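Local coordinates for protein alpha-1,3-glucanase (Paenibacillus glycanilyticus, PDB 6K0P) that probably hydrolyses alpha-1,3-glucan as a family GH87 glycoside hydrolase, and here binds glucose-containing sugar at several sites, at residues 15-27 and 164-176. The protein carries 1 engineered substitution. Sequence-based numbering, arbitrary orientation.
Sequences ANMPFTIMEAEST and WIYVDLLETENVA. With CA (calcium ion), chain J.
Thr-20 with Thr-172 and Met-22 with Leu-170 are the hydrogen-bonded pairs of two antiparallel strands: Thr-20 N to Thr-172 O, Thr-172 N to Thr-20 O, Met-22 N to Leu-170 O and Leu-170 N to Met-22 O are all 2.9 Å. A fifth bond, Ala-24 N to Asp-168 O at 3.0 Å, is straight (171°), yet its donor stands above the carbonyl plane. That oxygen also binds the calcium ion, as do Asp-168 OD1, Glu-23 OE1 and both Glu-25 carboxylate oxygens; Ser-50 O and Ser-53 O complete the site. Elsewhere a water donates to Pro-18 O and accepts from Asn-174 N. The Glu-171 carboxylate stacks on the Phe-19 ring, planes 27° apart, while OE2 makes salt bridges to Lys-326 and Arg-350. The extended Glu-173 chain, CG anti to N (chi1 -168°), brings OE2 3.5 Å from Pro-18 CG and OE1 into a salt bridge with Arg-324; a leucine here would probably leave Arg-324 without this carboxylate. Asp-168 and Leu-169 form a classic beta bulge opposite Arg-78 of strand 72-80, which also salt-bridges Asp-168 OD2. This D1 antiparallel sheet is thus tied to strands 319-326 and 343-350 of the beta-helical D2 part.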
loop_
_atom_site.group_PDB
_atom_site.type_symbol
_atom_site.label_atom_id
_atom_site.label_comp_id
_atom_site.label_asym_id
_atom_site.label_seq_id
_atom_site.Cartn_x
_atom_site.Cartn_y
_atom_site.Cartn_z
ATOM N N ALA A 15 -7.718 -6.117 5.773
ATOM C CA ALA A 15 -8.686 -5.139 6.246
ATOM C C ALA A 15 -10.107 -5.541 5.869
ATOM O O ALA A 15 -10.353 -6.108 4.800
ATOM C CB ALA A 15 -8.373 -3.762 5.660
ATOM N N ASN A 16 -11.047 -5.235 6.764
ATOM C CA ASN A 16 -12.476 -5.416 6.523
ATOM C C ASN A 16 -13.016 -4.054 6.096
ATOM O O ASN A 16 -13.212 -3.165 6.926
ATOM C CB ASN A 16 -13.156 -5.925 7.789
ATOM C CG ASN A 16 -14.642 -6.123 7.610
ATOM O OD1 ASN A 16 -15.157 -6.067 6.497
ATOM N ND2 ASN A 16 -15.344 -6.358 8.711
ATOM N N MET A 17 -13.224 -3.881 4.800
ATOM C CA MET A 17 -13.666 -2.615 4.250
ATOM C C MET A 17 -15.078 -2.735 3.685
ATOM O O MET A 17 -15.541 -3.831 3.353
ATOM C CB MET A 17 -12.696 -2.162 3.148
ATOM C CG MET A 17 -11.218 -2.179 3.563
ATOM S SD MET A 17 -10.797 -1.147 4.989
ATOM C CE MET A 17 -11.476 0.427 4.480
ATOM N N PRO A 18 -15.806 -1.616 3.585
ATOM C CA PRO A 18 -17.188 -1.686 3.081
ATOM C C PRO A 18 -17.288 -1.874 1.580
ATOM O O PRO A 18 -18.385 -2.159 1.081
ATOM C CB PRO A 18 -17.785 -0.333 3.492
ATOM C CG PRO A 18 -16.634 0.572 3.600
ATOM C CD PRO A 18 -15.469 -0.272 4.084
ATOM N N PHE A 19 -16.196 -1.713 0.847
ATOM C CA PHE A 19 -16.214 -1.932 -0.585
ATOM C C PHE A 19 -15.752 -3.344 -0.905
ATOM O O PHE A 19 -14.983 -3.956 -0.154
ATOM C CB PHE A 19 -15.359 -0.897 -1.326
ATOM C CG PHE A 19 -13.975 -0.726 -0.773
ATOM C CD1 PHE A 19 -12.928 -1.522 -1.219
ATOM C CD2 PHE A 19 -13.710 0.259 0.162
ATOM C CE1 PHE A 19 -11.643 -1.344 -0.718
ATOM C CE2 PHE A 19 -12.429 0.441 0.665
ATOM C CZ PHE A 19 -11.397 -0.363 0.225
ATOM N N THR A 20 -16.267 -3.862 -2.014
ATOM C CA THR A 20 -15.894 -5.157 -2.566
ATOM C C THR A 20 -15.024 -4.908 -3.790
ATOM O O THR A 20 -15.317 -4.018 -4.594
ATOM C CB THR A 20 -17.157 -5.908 -2.995
ATOM O OG1 THR A 20 -17.988 -6.120 -1.846
ATOM C CG2 THR A 20 -16.818 -7.262 -3.622
ATOM N N ILE A 21 -13.948 -5.678 -3.922
ATOM C CA ILE A 21 -13.049 -5.581 -5.067
ATOM C C ILE A 21 -13.336 -6.732 -6.017
ATOM O O ILE A 21 -13.321 -7.904 -5.615
ATOM C CB ILE A 21 -11.581 -5.603 -4.620
ATOM C CG1 ILE A 21 -11.279 -4.374 -3.767
ATOM C CG2 ILE A 21 -10.661 -5.697 -5.841
ATOM C CD1 ILE A 21 -9.969 -4.453 -3.065
ATOM N N MET A 22 -13.584 -6.408 -7.283
ATOM C CA MET A 22 -13.858 -7.430 -8.287
ATOM C C MET A 22 -12.922 -7.258 -9.470
ATOM O O MET A 22 -12.841 -6.169 -10.049
ATOM C CB MET A 22 -15.319 -7.364 -8.728
ATOM C CG MET A 22 -16.265 -7.553 -7.540
ATOM S SD MET A 22 -17.924 -7.990 -8.053
ATOM C CE MET A 22 -18.370 -6.519 -8.929
ATOM N N GLU A 23 -12.206 -8.324 -9.823
ATOM C CA GLU A 23 -11.274 -8.260 -10.942
ATOM C C GLU A 23 -12.032 -8.326 -12.259
ATOM O O GLU A 23 -12.936 -9.151 -12.435
ATOM C CB GLU A 23 -10.276 -9.419 -10.875
ATOM C CG GLU A 23 -9.389 -9.418 -9.633
ATOM C CD GLU A 23 -8.354 -8.304 -9.631
ATOM O OE1 GLU A 23 -8.209 -7.592 -10.652
ATOM O OE2 GLU A 23 -7.685 -8.144 -8.587
ATOM N N ALA A 24 -11.648 -7.458 -13.201
ATOM C CA ALA A 24 -12.331 -7.428 -14.491
ATOM C C ALA A 24 -12.203 -8.761 -15.212
ATOM O O ALA A 24 -13.164 -9.230 -15.842
ATOM C CB ALA A 24 -11.743 -6.316 -15.359
ATOM N N GLU A 25 -11.025 -9.378 -15.126
ATOM C CA GLU A 25 -10.666 -10.569 -15.895
ATOM C C GLU A 25 -11.262 -11.853 -15.343
ATOM O O GLU A 25 -10.978 -12.926 -15.891
ATOM C CB GLU A 25 -9.139 -10.699 -15.962
ATOM C CG GLU A 25 -8.454 -10.921 -14.614
ATOM C CD GLU A 25 -8.103 -9.624 -13.878
ATOM O OE1 GLU A 25 -8.674 -8.546 -14.188
ATOM O OE2 GLU A 25 -7.241 -9.692 -12.978
ATOM N N SER A 26 -12.060 -11.780 -14.282
ATOM C CA SER A 26 -12.620 -12.989 -13.694
ATOM C C SER A 26 -13.391 -13.767 -14.754
ATOM O O SER A 26 -14.067 -13.184 -15.611
ATOM C CB SER A 26 -13.558 -12.611 -12.554
ATOM O OG SER A 26 -14.394 -13.707 -12.196
ATOM N N THR A 27 -13.275 -15.100 -14.709
ATOM C CA THR A 27 -14.009 -15.936 -15.653
ATOM C C THR A 27 -15.519 -15.826 -15.477
ATOM O O THR A 27 -16.265 -16.277 -16.353
ATOM C CB THR A 27 -13.562 -17.398 -15.530
ATOM O OG1 THR A 27 -13.831 -17.873 -14.207
ATOM C CG2 THR A 27 -12.073 -17.521 -15.807
ATOM N N TRP A 164 -9.206 3.882 -26.057
ATOM C CA TRP A 164 -8.940 2.558 -25.508
ATOM C C TRP A 164 -8.774 2.693 -24.005
ATOM O O TRP A 164 -8.417 3.754 -23.496
ATOM C CB TRP A 164 -7.704 1.884 -26.135
ATOM C CG TRP A 164 -6.409 2.668 -26.100
ATOM C CD1 TRP A 164 -5.887 3.410 -27.126
ATOM C CD2 TRP A 164 -5.452 2.753 -25.023
ATOM N NE1 TRP A 164 -4.682 3.962 -26.754
ATOM C CE2 TRP A 164 -4.390 3.571 -25.474
ATOM C CE3 TRP A 164 -5.395 2.229 -23.721
ATOM C CZ2 TRP A 164 -3.283 3.862 -24.682
ATOM C CZ3 TRP A 164 -4.295 2.529 -22.933
ATOM C CH2 TRP A 164 -3.249 3.331 -23.418
ATOM N N ILE A 165 -9.010 1.589 -23.307
ATOM C CA ILE A 165 -8.902 1.579 -21.853
ATOM C C ILE A 165 -8.659 0.153 -21.380
ATOM O O ILE A 165 -9.316 -0.788 -21.836
ATOM C CB ILE A 165 -10.153 2.210 -21.202
ATOM C CG1 ILE A 165 -10.022 2.228 -19.673
ATOM C CG2 ILE A 165 -11.443 1.484 -21.626
ATOM C CD1 ILE A 165 -11.035 3.148 -18.998
ATOM N N TYR A 166 -7.711 -0.021 -20.472
ATOM C CA TYR A 166 -7.538 -1.296 -19.786
ATOM C C TYR A 166 -8.336 -1.233 -18.496
ATOM O O TYR A 166 -8.120 -0.337 -17.679
ATOM C CB TYR A 166 -6.069 -1.537 -19.444
ATOM C CG TYR A 166 -5.169 -1.720 -20.645
ATOM C CD1 TYR A 166 -4.633 -0.615 -21.311
ATOM C CD2 TYR A 166 -4.853 -2.989 -21.113
ATOM C CE1 TYR A 166 -3.816 -0.772 -22.401
ATOM C CE2 TYR A 166 -4.020 -3.152 -22.211
ATOM C CZ TYR A 166 -3.504 -2.038 -22.835
ATOM O OH TYR A 166 -2.686 -2.166 -23.937
ATOM N N VAL A 167 -9.257 -2.169 -18.315
ATOM C CA VAL A 167 -10.094 -2.220 -17.118
ATOM C C VAL A 167 -9.521 -3.292 -16.204
ATOM O O VAL A 167 -9.522 -4.479 -16.548
ATOM C CB VAL A 167 -11.556 -2.507 -17.465
ATOM C CG1 VAL A 167 -12.389 -2.597 -16.194
ATOM C CG2 VAL A 167 -12.110 -1.452 -18.405
ATOM N N ASP A 168 -9.020 -2.876 -15.039
ATOM C CA ASP A 168 -8.289 -3.770 -14.145
ATOM C C ASP A 168 -9.204 -4.391 -13.094
ATOM O O ASP A 168 -9.261 -5.620 -12.951
ATOM C CB ASP A 168 -7.139 -2.986 -13.496
ATOM C CG ASP A 168 -6.303 -3.826 -12.563
ATOM O OD1 ASP A 168 -6.490 -5.056 -12.538
ATOM O OD2 ASP A 168 -5.440 -3.263 -11.857
ATOM N N LEU A 169 -9.899 -3.553 -12.330
ATOM C CA LEU A 169 -10.791 -4.010 -11.277
ATOM C C LEU A 169 -11.848 -2.941 -11.059
ATOM O O LEU A 169 -11.710 -1.797 -11.501
ATOM C CB LEU A 169 -10.037 -4.306 -9.963
ATOM C CG LEU A 169 -9.303 -3.151 -9.246
ATOM C CD1 LEU A 169 -10.248 -2.219 -8.470
ATOM C CD2 LEU A 169 -8.253 -3.686 -8.286
ATOM N N LEU A 170 -12.890 -3.327 -10.334
ATOM C CA LEU A 170 -13.963 -2.434 -9.925
ATOM C C LEU A 170 -14.165 -2.584 -8.425
ATOM O O LEU A 170 -14.333 -3.705 -7.935
ATOM C CB LEU A 170 -15.250 -2.823 -10.661
ATOM C CG LEU A 170 -16.498 -1.962 -10.454
ATOM C CD1 LEU A 170 -16.296 -0.615 -11.130
ATOM C CD2 LEU A 170 -17.729 -2.686 -11.002
ATOM N N GLU A 171 -14.128 -1.465 -7.695
ATOM C CA GLU A 171 -14.627 -1.426 -6.323
ATOM C C GLU A 171 -16.110 -1.131 -6.393
ATOM O O GLU A 171 -16.540 -0.287 -7.185
ATOM C CB GLU A 171 -14.015 -0.279 -5.514
ATOM C CG GLU A 171 -12.543 -0.346 -5.278
ATOM C CD GLU A 171 -12.054 0.842 -4.460
ATOM O OE1 GLU A 171 -12.844 1.413 -3.679
ATOM O OE2 GLU A 171 -10.880 1.214 -4.587
ATOM N N THR A 172 -16.894 -1.813 -5.562
ATOM C CA THR A 172 -18.312 -1.493 -5.403
ATOM C C THR A 172 -18.607 -1.234 -3.932
ATOM O O THR A 172 -18.039 -1.886 -3.057
ATOM C CB THR A 172 -19.221 -2.598 -5.971
ATOM O OG1 THR A 172 -19.248 -3.726 -5.085
ATOM C CG2 THR A 172 -18.715 -3.047 -7.336
ATOM N N GLU A 173 -19.470 -0.255 -3.658
ATOM C CA GLU A 173 -19.744 0.130 -2.280
ATOM C C GLU A 173 -21.164 0.663 -2.181
ATOM O O GLU A 173 -21.649 1.348 -3.088
ATOM C CB GLU A 173 -18.739 1.198 -1.810
ATOM C CG GLU A 173 -18.766 1.460 -0.310
ATOM C CD GLU A 173 -17.667 2.405 0.152
ATOM O OE1 GLU A 173 -16.712 2.648 -0.619
ATOM O OE2 GLU A 173 -17.770 2.907 1.288
ATOM N N ASN A 174 -21.829 0.346 -1.068
ATOM C CA ASN A 174 -23.118 0.941 -0.727
ATOM C C ASN A 174 -22.845 2.037 0.302
ATOM O O ASN A 174 -22.679 1.763 1.495
ATOM C CB ASN A 174 -24.068 -0.118 -0.182
ATOM C CG ASN A 174 -25.449 0.431 0.075
ATOM O OD1 ASN A 174 -25.753 1.562 -0.303
ATOM N ND2 ASN A 174 -26.304 -0.372 0.710
ATOM N N VAL A 175 -22.790 3.272 -0.165
ATOM C CA VAL A 175 -22.416 4.408 0.670
ATOM C C VAL A 175 -23.670 4.980 1.320
ATOM O O VAL A 175 -24.653 5.300 0.637
ATOM C CB VAL A 175 -21.701 5.472 -0.175
ATOM C CG1 VAL A 175 -21.201 6.607 0.711
ATOM C CG2 VAL A 175 -20.527 4.828 -0.918
ATOM N N ALA A 176 -23.631 5.111 2.652
ATOM C CA ALA A 176 -24.729 5.717 3.385
ATOM C C ALA A 176 -24.865 7.189 2.998
ATOM O O ALA A 176 -23.925 7.797 2.477
ATOM C CB ALA A 176 -24.433 5.627 4.881
HETATM CA CA CA J . -7.234 -7.200 -12.699
HETATM O O HOH W 1 -21.035 -1.466 1.064
#